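Local coordinates for protein SusD homolog (Bacteroides thetaiotaomicron VPI-5482, PDB 3IHV) that probably binds sugars at the bacterial outer membrane, as a member of the SusD family, at residues Asp322-Asn327 and Glu462-Gly467; Leu401-Glu406 and Leu473-Ile478; Asn421-Val426 and Thr449-Ala454. All blocks are in the same frame, centred on the assembly; numbering follows the deposited sequence.

Contact 1 of 3, residues Asp322-Asn327 and Glu462-Gly467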
loop_
_atom_site.group_PDB
_atom_site.type_symbol
_atom_site.label_atom_id
_atom_site.label_comp_id
_atom_site.label_asym_id
_atom_site.label_seq_id
_atom_site.Cartn_x
_atom_site.Cartn_y
_atom_site.Cartn_z
ATOM N N ASP A 322 -13.704 -5.130 13.921
ATOM C CA ASP A 322 -12.874 -5.366 15.106
ATOM C C ASP A 322 -11.471 -5.903 14.799
ATOM O O ASP A 322 -10.567 -5.762 15.631
ATOM C CB ASP A 322 -13.585 -6.299 16.081
ATOM C CG ASP A 322 -14.846 -5.690 16.626
ATOM O OD1 ASP A 322 -14.888 -4.457 16.821
ATOM O OD2 ASP A 322 -15.803 -6.436 16.858
ATOM N N LEU A 323 -11.297 -6.553 13.646
ATOM C CA LEU A 323 -9.993 -7.029 13.229
ATOM C C LEU A 323 -9.148 -5.928 12.644
ATOM O O LEU A 323 -7.925 -6.074 12.620
ATOM C CB LEU A 323 -10.107 -8.169 12.223
ATOM C CG LEU A 323 -10.609 -9.461 12.824
ATOM C CD1 LEU A 323 -11.010 -10.491 11.744
ATOM C CD2 LEU A 323 -9.515 -10.071 13.745
ATOM N N SER A 324 -9.791 -4.831 12.217
ATOM C CA SER A 324 -9.123 -3.714 11.578
ATOM C C SER A 324 -8.799 -2.507 12.453
ATOM O O SER A 324 -7.773 -1.829 12.238
ATOM C CB SER A 324 -9.996 -3.230 10.406
ATOM O OG SER A 324 -10.144 -4.251 9.424
ATOM N N ILE A 325 -9.627 -2.292 13.481
ATOM C CA ILE A 325 -9.560 -1.091 14.332
ATOM C C ILE A 325 -9.449 -1.475 15.800
ATOM O O ILE A 325 -10.237 -2.299 16.283
ATOM C CB ILE A 325 -10.806 -0.206 14.148
ATOM C CG1 ILE A 325 -10.981 0.214 12.687
ATOM C CG2 ILE A 325 -10.766 1.044 15.040
ATOM C CD1 ILE A 325 -12.292 0.992 12.371
ATOM N N ALA A 326 -8.451 -0.890 16.477
ATOM C CA ALA A 326 -8.177 -1.134 17.870
ATOM C C ALA A 326 -8.706 0.008 18.718
ATOM O O ALA A 326 -8.257 1.136 18.582
ATOM C CB ALA A 326 -6.662 -1.277 18.140
ATOM N N ASN A 327 -9.643 -0.300 19.594
ATOM C CA ASN A 327 -10.165 0.686 20.545
ATOM C C ASN A 327 -9.437 0.554 21.878
ATOM O O ASN A 327 -9.907 1.071 22.899
ATOM C CB ASN A 327 -11.676 0.500 20.726
ATOM C CG ASN A 327 -12.049 -0.816 21.400
ATOM O OD1 ASN A 327 -11.211 -1.706 21.611
ATOM N ND2 ASN A 327 -13.326 -0.941 21.772
ATOM N N GLU A 462 -12.589 -3.286 3.392
ATOM C CA GLU A 462 -11.700 -4.398 3.120
ATOM C C GLU A 462 -10.231 -4.088 3.361
ATOM O O GLU A 462 -9.480 -4.927 3.905
ATOM C CB GLU A 462 -11.878 -4.871 1.668
ATOM C CG GLU A 462 -10.984 -6.062 1.305
ATOM C CD GLU A 462 -11.205 -7.309 2.163
ATOM O OE1 GLU A 462 -12.309 -7.479 2.788
ATOM O OE2 GLU A 462 -10.239 -8.115 2.262
ATOM N N LEU A 463 -9.823 -2.891 2.957
ATOM C CA LEU A 463 -8.410 -2.529 2.865
ATOM C C LEU A 463 -7.939 -1.405 3.798
ATOM O O LEU A 463 -6.846 -0.881 3.617
ATOM C CB LEU A 463 -8.148 -2.097 1.411
ATOM C CG LEU A 463 -8.517 -3.101 0.328
ATOM C CD1 LEU A 463 -8.535 -2.392 -1.050
ATOM C CD2 LEU A 463 -7.555 -4.238 0.317
ATOM N N SER A 464 -8.751 -1.039 4.790
ATOM C CA SER A 464 -8.440 0.076 5.659
ATOM C C SER A 464 -7.022 0.020 6.166
ATOM O O SER A 464 -6.562 -1.045 6.521
ATOM C CB SER A 464 -9.406 0.134 6.861
ATOM O OG SER A 464 -9.352 -1.024 7.679
ATOM N N PHE A 465 -6.325 1.182 6.121
ATOM C CA PHE A 465 -4.989 1.351 6.698
ATOM C C PHE A 465 -3.858 0.668 5.901
ATOM O O PHE A 465 -2.690 0.835 6.252
ATOM C CB PHE A 465 -4.957 0.950 8.177
ATOM C CG PHE A 465 -6.178 1.379 8.916
ATOM C CD1 PHE A 465 -6.567 2.722 8.918
ATOM C CD2 PHE A 465 -6.980 0.446 9.577
ATOM C CE1 PHE A 465 -7.732 3.108 9.563
ATOM C CE2 PHE A 465 -8.145 0.848 10.207
ATOM C CZ PHE A 465 -8.529 2.175 10.184
ATOM N N GLU A 466 -4.194 -0.072 4.840
ATOM C CA GLU A 466 -3.191 -0.786 4.030
ATOM C C GLU A 466 -2.569 0.089 2.898
ATOM O O GLU A 466 -1.874 -0.420 2.019
ATOM C CB GLU A 466 -3.795 -2.052 3.438
ATOM C CG GLU A 466 -4.195 -3.078 4.472
ATOM C CD GLU A 466 -4.916 -4.264 3.876
ATOM O OE1 GLU A 466 -4.385 -4.926 2.942
ATOM O OE2 GLU A 466 -6.037 -4.551 4.352
ATOM N N GLY A 467 -2.848 1.390 2.930
ATOM C CA GLY A 467 -2.159 2.353 2.082
ATOM C C GLY A 467 -2.800 2.749 0.781
ATOM O O GLY A 467 -2.129 3.367 -0.058
HETATM O O HOH W 1 -10.296 -3.317 6.791
#
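Ser324 OG and Ser464 OG, of two buried serines, share one water. Ser464 OG lies 2.6 Å from the water oxygen. Ser324 OG accepts a hydrogen bond from the same water at 2.8 Å. Ser324 OG and Ser464 OG stand 3.8 Å apart, so the water carries the polar link between them. Ser324 OG also bonds to the carbonyl O of Arg320, one turn back in the same helix. It therefore accepts from the water and donates to the helix. Ser464 OG sits between its own backbone N and carbonyl carbon (chi1 61°), which leaves it 3.6 Å from Ser324 CB.

Phe465 makes the apolar half of the contact. Its ring rim meets Ile325, with Phe465 CE2 3.8 Å from Ile325 CG1, and this methylene lies near the ring plane. The two side chains cross at about a right angle. The carbonyl O of Ser324 approaches Phe465 CE2 obliquely, at 3.4 Å. Ser464 CB rests over one face of the same ring, toward its rim.

Ser464 and Phe465 are the two central residues of a type II beta turn from Leu463 to Glu466, closed by Glu466 N and Leu463 O at 3.0 Å. Phe465 has the positive phi (74°) of the third turn position. The turn lies at the C-terminal end of helix 448-463. Across the contact, the chain leaves helix 320-324 and enters strand 325-330. Val309 and Trp312 of helix 306-313 pack on Ile325, and Phe308 of that helix touches Ser464.

Just before the turn, Glu462 forms salt bridges with Arg320, Arg396 and Arg429. The contact itself carries no charge pair. The helix-to-strand junction and the beta turn are joined by a bridging water and an aromatic rim, and the water satisfies buried serine oxygens that do not bond to each other.

Contact 2 of 3, residues Leu401-Glu406 and Leu473-Ile478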
loop_
_atom_site.group_PDB
_atom_site.type_symbol
_atom_site.label_atom_id
_atom_site.label_comp_id
_atom_site.label_asym_id
_atom_site.label_seq_id
_atom_site.Cartn_x
_atom_site.Cartn_y
_atom_site.Cartn_z
ATOM N N LEU A 401 -10.282 -8.285 -6.598
ATOM C CA LEU A 401 -11.713 -8.581 -6.798
ATOM C C LEU A 401 -12.510 -7.272 -6.787
ATOM O O LEU A 401 -13.388 -7.063 -7.614
ATOM C CB LEU A 401 -12.278 -9.525 -5.740
ATOM C CG LEU A 401 -11.812 -10.979 -5.844
ATOM C CD1 LEU A 401 -12.263 -11.834 -4.630
ATOM C CD2 LEU A 401 -12.260 -11.626 -7.155
ATOM N N LEU A 402 -12.184 -6.395 -5.844
ATOM C CA LEU A 402 -12.936 -5.130 -5.764
ATOM C C LEU A 402 -12.661 -4.255 -7.006
ATOM O O LEU A 402 -13.578 -3.603 -7.538
ATOM C CB LEU A 402 -12.615 -4.394 -4.477
ATOM C CG LEU A 402 -13.096 -5.083 -3.195
ATOM C CD1 LEU A 402 -12.770 -4.282 -1.938
ATOM C CD2 LEU A 402 -14.600 -5.338 -3.255
ATOM N N LEU A 403 -11.408 -4.279 -7.502
ATOM C CA LEU A 403 -11.074 -3.532 -8.730
ATOM C C LEU A 403 -11.836 -4.070 -9.926
ATOM O O LEU A 403 -12.256 -3.305 -10.815
ATOM C CB LEU A 403 -9.567 -3.597 -9.025
ATOM C CG LEU A 403 -8.679 -2.799 -8.072
ATOM C CD1 LEU A 403 -7.213 -3.137 -8.315
ATOM C CD2 LEU A 403 -8.945 -1.273 -8.288
ATOM N N TYR A 404 -11.963 -5.399 -9.983
ATOM C CA TYR A 404 -12.713 -6.044 -11.044
ATOM C C TYR A 404 -14.163 -5.559 -11.044
ATOM O O TYR A 404 -14.698 -5.120 -12.073
ATOM C CB TYR A 404 -12.612 -7.558 -10.850
ATOM C CG TYR A 404 -13.217 -8.448 -11.924
ATOM C CD1 TYR A 404 -13.171 -8.105 -13.272
ATOM C CD2 TYR A 404 -13.757 -9.690 -11.586
ATOM C CE1 TYR A 404 -13.700 -8.946 -14.249
ATOM C CE2 TYR A 404 -14.262 -10.531 -12.553
ATOM C CZ TYR A 404 -14.219 -10.161 -13.888
ATOM O OH TYR A 404 -14.734 -11.013 -14.848
ATOM N N ALA A 405 -14.783 -5.570 -9.864
ATOM C CA ALA A 405 -16.147 -5.102 -9.738
ATOM C C ALA A 405 -16.242 -3.643 -10.133
ATOM O O ALA A 405 -17.150 -3.265 -10.906
ATOM C CB ALA A 405 -16.667 -5.280 -8.323
ATOM N N GLU A 406 -15.312 -2.835 -9.627
ATOM C CA GLU A 406 -15.308 -1.393 -9.926
ATOM C C GLU A 406 -15.198 -1.144 -11.428
ATOM O O GLU A 406 -15.971 -0.418 -12.021
ATOM C CB GLU A 406 -14.150 -0.693 -9.184
ATOM C CG GLU A 406 -14.050 0.791 -9.457
ATOM C CD GLU A 406 -12.873 1.449 -8.786
ATOM O OE1 GLU A 406 -12.148 0.785 -7.973
ATOM O OE2 GLU A 406 -12.721 2.661 -9.043
ATOM N N LEU A 473 -8.997 7.926 -3.362
ATOM C CA LEU A 473 -9.724 9.204 -3.385
ATOM C C LEU A 473 -9.219 10.116 -4.510
ATOM O O LEU A 473 -10.002 10.746 -5.246
ATOM C CB LEU A 473 -9.620 9.905 -2.013
ATOM C CG LEU A 473 -10.316 9.226 -0.824
ATOM C CD1 LEU A 473 -10.016 9.975 0.504
ATOM C CD2 LEU A 473 -11.831 9.091 -1.034
ATOM N N ILE A 474 -7.903 10.119 -4.690
ATOM C CA ILE A 474 -7.271 10.897 -5.739
ATOM C C ILE A 474 -7.682 10.402 -7.132
ATOM O O ILE A 474 -8.136 11.192 -7.947
ATOM C CB ILE A 474 -5.715 10.949 -5.568
ATOM C CG1 ILE A 474 -5.375 11.800 -4.347
ATOM C CG2 ILE A 474 -5.067 11.560 -6.821
ATOM C CD1 ILE A 474 -3.946 11.774 -3.890
ATOM N N ARG A 475 -7.579 9.101 -7.411
ATOM C CA ARG A 475 -7.945 8.636 -8.747
ATOM C C ARG A 475 -9.455 8.801 -9.019
ATOM O O ARG A 475 -9.887 8.940 -10.176
ATOM C CB ARG A 475 -7.460 7.206 -8.972
ATOM C CG ARG A 475 -8.207 6.149 -8.163
ATOM C CD ARG A 475 -7.591 4.766 -8.375
ATOM N NE ARG A 475 -8.261 3.758 -7.554
ATOM C CZ ARG A 475 -9.349 3.093 -7.911
ATOM N NH1 ARG A 475 -9.875 3.271 -9.092
ATOM N NH2 ARG A 475 -9.879 2.211 -7.092
ATOM N N TRP A 476 -10.252 8.824 -7.940
ATOM C CA TRP A 476 -11.671 9.097 -8.062
ATOM C C TRP A 476 -11.991 10.575 -8.231
ATOM O O TRP A 476 -13.124 10.899 -8.518
ATOM C CB TRP A 476 -12.459 8.546 -6.868
ATOM C CG TRP A 476 -12.405 7.030 -6.720
ATOM C CD1 TRP A 476 -12.291 6.129 -7.728
ATOM C CD2 TRP A 476 -12.428 6.272 -5.502
ATOM N NE1 TRP A 476 -12.255 4.864 -7.230
ATOM C CE2 TRP A 476 -12.375 4.923 -5.858
ATOM C CE3 TRP A 476 -12.575 6.607 -4.156
ATOM C CZ2 TRP A 476 -12.363 3.906 -4.924
ATOM C CZ3 TRP A 476 -12.572 5.580 -3.209
ATOM C CH2 TRP A 476 -12.471 4.251 -3.598
ATOM N N GLY A 477 -11.005 11.453 -8.012
ATOM C CA GLY A 477 -11.153 12.883 -8.162
ATOM C C GLY A 477 -11.906 13.521 -7.007
ATOM O O GLY A 477 -12.430 14.603 -7.136
ATOM N N ILE A 478 -11.915 12.866 -5.846
ATOM C CA ILE A 478 -12.670 13.379 -4.694
ATOM C C ILE A 478 -11.842 13.618 -3.422
ATOM O O ILE A 478 -12.404 13.684 -2.341
ATOM C CB ILE A 478 -13.885 12.433 -4.391
ATOM C CG1 ILE A 478 -13.467 11.003 -3.990
ATOM C CG2 ILE A 478 -14.832 12.426 -5.576
ATOM C CD1 ILE A 478 -14.641 10.107 -3.533
#
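Glu406 and Arg475 reach toward each other from opposite directions and meet end-on. Arg475 uses both terminal nitrogens, one for each carboxylate oxygen. Its NH2 gives Glu406 OE1 a nearly straight bond of 2.8 Å (176°), in the guanidinium plane and onto the syn lone pair. Its NH1 bonds Glu406 OE2 at 2.9 Å but tilted from the guanidinium plane; the carboxylate and guanidinium planes stand 35° apart.

Trp476 supplies a third donor. Its NE1 bonds Glu406 OE2 at 2.9 Å, with the oxygen at the ring edge near the ring plane. The indole is turned 58° from the carboxylate. NE1 and Arg475 NH1 approach OE2 from opposite faces of the carboxylate plane. Three bonds fix the rotation of the acid.

Glu406 is fully extended, with CG anti to the backbone N, and this carries the carboxylate across to Arg475 and Trp476. A leucine in its place would probably leave the buried Arg475 charge without this mate and the indole N-H without its acceptor. Leu403 CD2 packs against Arg475 NH2, at 3.8 Å.

Gly477 ends the arginine's helix in a Schellman motif. Asp472, one turn back, pairs with Arg475 NE, and Arg456 makes a cation-pi contact with Trp476. The contact ties helix 397-412 to the end of helix 469-475. Helix 195-210 packs on Leu403 and Arg475, while Arg459 of helix 448-463 touches Leu403, Arg475 and Trp476.

Contact 3 of 3, residues Asn421-Val426 and Thr449-Ala454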
loop_
_atom_site.group_PDB
_atom_site.type_symbol
_atom_site.label_atom_id
_atom_site.label_comp_id
_atom_site.label_asym_id
_atom_site.label_seq_id
_atom_site.Cartn_x
_atom_site.Cartn_y
_atom_site.Cartn_z
ATOM N N ASN A 421 -20.538 -10.917 -8.241
ATOM C CA ASN A 421 -19.870 -12.081 -7.683
ATOM C C ASN A 421 -18.543 -11.716 -7.033
ATOM O O ASN A 421 -18.201 -12.261 -5.976
ATOM C CB ASN A 421 -19.677 -13.192 -8.736
ATOM C CG ASN A 421 -20.983 -13.869 -9.145
ATOM O OD1 ASN A 421 -21.998 -13.805 -8.445
ATOM N ND2 ASN A 421 -20.958 -14.532 -10.296
ATOM N N ALA A 422 -17.815 -10.784 -7.647
ATOM C CA ALA A 422 -16.492 -10.380 -7.154
ATOM C C ALA A 422 -16.626 -9.638 -5.835
ATOM O O ALA A 422 -15.971 -10.011 -4.834
ATOM C CB ALA A 422 -15.761 -9.521 -8.197
ATOM N N ILE A 423 -17.502 -8.639 -5.800
ATOM C CA ILE A 423 -17.731 -7.870 -4.549
ATOM C C ILE A 423 -18.378 -8.746 -3.439
ATOM O O ILE A 423 -17.962 -8.684 -2.276
ATOM C CB ILE A 423 -18.464 -6.514 -4.746
ATOM C CG1 ILE A 423 -18.409 -5.735 -3.409
ATOM C CG2 ILE A 423 -19.898 -6.678 -5.260
ATOM C CD1 ILE A 423 -18.569 -4.235 -3.526
ATOM N N ASN A 424 -19.315 -9.604 -3.804
ATOM C CA ASN A 424 -19.968 -10.493 -2.803
ATOM C C ASN A 424 -19.013 -11.544 -2.242
ATOM O O ASN A 424 -19.135 -11.904 -1.072
ATOM C CB ASN A 424 -21.273 -11.054 -3.326
ATOM C CG ASN A 424 -22.377 -10.012 -3.353
ATOM O OD1 ASN A 424 -22.318 -9.024 -2.607
ATOM N ND2 ASN A 424 -23.362 -10.209 -4.219
ATOM N N ALA A 425 -17.992 -11.949 -3.007
ATOM C CA ALA A 425 -16.996 -12.890 -2.457
ATOM C C ALA A 425 -16.278 -12.217 -1.314
ATOM O O ALA A 425 -16.057 -12.826 -0.241
ATOM C CB ALA A 425 -15.979 -13.326 -3.506
ATOM N N VAL A 426 -15.918 -10.954 -1.545
ATOM C CA VAL A 426 -15.250 -10.164 -0.528
ATOM C C VAL A 426 -16.154 -9.914 0.710
ATOM O O VAL A 426 -15.705 -10.090 1.851
ATOM C CB VAL A 426 -14.715 -8.853 -1.084
ATOM C CG1 VAL A 426 -14.170 -7.979 0.050
ATOM C CG2 VAL A 426 -13.627 -9.157 -2.114
ATOM N N THR A 449 -24.463 4.267 -10.379
ATOM C CA THR A 449 -24.089 5.171 -9.301
ATOM C C THR A 449 -24.045 4.527 -7.942
ATOM O O THR A 449 -23.080 4.710 -7.195
ATOM C CB THR A 449 -25.066 6.324 -9.244
ATOM O OG1 THR A 449 -25.003 6.996 -10.504
ATOM C CG2 THR A 449 -24.693 7.290 -8.099
ATOM N N SER A 450 -25.085 3.767 -7.610
ATOM C CA SER A 450 -25.137 3.155 -6.304
ATOM C C SER A 450 -24.148 2.004 -6.164
ATOM O O SER A 450 -23.623 1.760 -5.075
ATOM C CB SER A 450 -26.578 2.755 -5.946
ATOM O OG SER A 450 -27.112 1.778 -6.839
ATOM N N PHE A 451 -23.884 1.283 -7.252
ATOM C CA PHE A 451 -22.872 0.214 -7.181
ATOM C C PHE A 451 -21.488 0.828 -7.003
ATOM O O PHE A 451 -20.660 0.340 -6.207
ATOM C CB PHE A 451 -22.938 -0.653 -8.424
ATOM C CG PHE A 451 -22.139 -1.896 -8.303
ATOM C CD1 PHE A 451 -22.716 -3.050 -7.794
ATOM C CD2 PHE A 451 -20.819 -1.917 -8.731
ATOM C CE1 PHE A 451 -21.970 -4.233 -7.698
ATOM C CE2 PHE A 451 -20.073 -3.073 -8.661
ATOM C CZ PHE A 451 -20.642 -4.232 -8.132
ATOM N N ARG A 452 -21.249 1.924 -7.696
ATOM C CA ARG A 452 -19.998 2.653 -7.565
ATOM C C ARG A 452 -19.761 3.070 -6.105
ATOM O O ARG A 452 -18.662 2.867 -5.547
ATOM C CB ARG A 452 -19.998 3.863 -8.474
ATOM C CG ARG A 452 -18.708 4.718 -8.284
ATOM C CD ARG A 452 -18.705 5.969 -9.100
ATOM N NE ARG A 452 -18.686 5.700 -10.512
ATOM C CZ ARG A 452 -19.676 5.951 -11.361
ATOM N NH1 ARG A 452 -20.821 6.507 -10.969
ATOM N NH2 ARG A 452 -19.527 5.618 -12.619
ATOM N N GLU A 453 -20.809 3.618 -5.475
ATOM C CA GLU A 453 -20.741 4.063 -4.088
ATOM C C GLU A 453 -20.469 2.869 -3.195
ATOM O O GLU A 453 -19.604 2.956 -2.286
ATOM C CB GLU A 453 -22.048 4.784 -3.691
ATOM N N ALA A 454 -21.129 1.732 -3.476
ATOM C CA ALA A 454 -20.922 0.520 -2.673
ATOM C C ALA A 454 -19.510 0.013 -2.776
ATOM O O ALA A 454 -18.914 -0.372 -1.749
ATOM C CB ALA A 454 -21.925 -0.633 -3.083
#
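Ile423 packs against Phe451 and reaches toward Ala454. The bond from CA to CB points toward segment 449-454, and at CB the side chain splits into two branches with different neighbours. The short branch, CG2, lies between the backbone N and the carbonyl carbon. This methyl meets the far end of the Phe451 ring, 3.8 Å from CZ and 4.0 Å from CE1. It comes in obliquely.

The longer branch starts at CG1, which is anti to the backbone N (chi1 -170°). CG1 packs on Leu402 of helix 397-412. CD1 continues outward in an extended chain and ends beside Ala454. It lies 4.3 Å from the carbonyl O of Ala454 and 4.9 Å from its CB, so this end of the contact is looser than the ring end. Val455 and Glu458, further along helix 448-463, also touch the Ile423 side chain, and so does Leu442 of the preceding loop.

The contact joins helices 417-430 and 448-463. The SusD family belongs to the TPR clan, whose members are built from packed helices, and this helix-on-helix contact is consistent with such a fold. The nearest pair of CA atoms across the two segments is Ile423 CA and Ala454 CA, 9.2 Å apart.

Phe451 extends the other way, so it and Ile423 slide past each other in opposite directions. Its CG is anti to the backbone N, which carries the ring across to the isoleucine methyl. Tyr420 makes an edge-to-face contact with the same ring. Pro415 and Asn409 also touch Phe451.

In the fold
Contacts 2 and 3 are close neighbours, with centres about 11 Å apart. Ala405 O lies 3.7 Å from Phe451 CE2, and Leu401 CB packs on Val426 CG2 at 3.9 Å. The centre of contact 1 lies about 18 Å from that of contact 2 and about 19 Å from that of contact 3. Glu462 links it to both: its CB is 3.8 Å from Leu402 CD1, and its carboxylate touches Val426. Helix 448-463 serves contacts 1 and 3. Along the chain, contact 3 is nested within the loops closed by each of the others. The two sodium sites are formed by other residues, Phe265, Asn389 and Asn391, and Gly491, Tyr492 and Trp494.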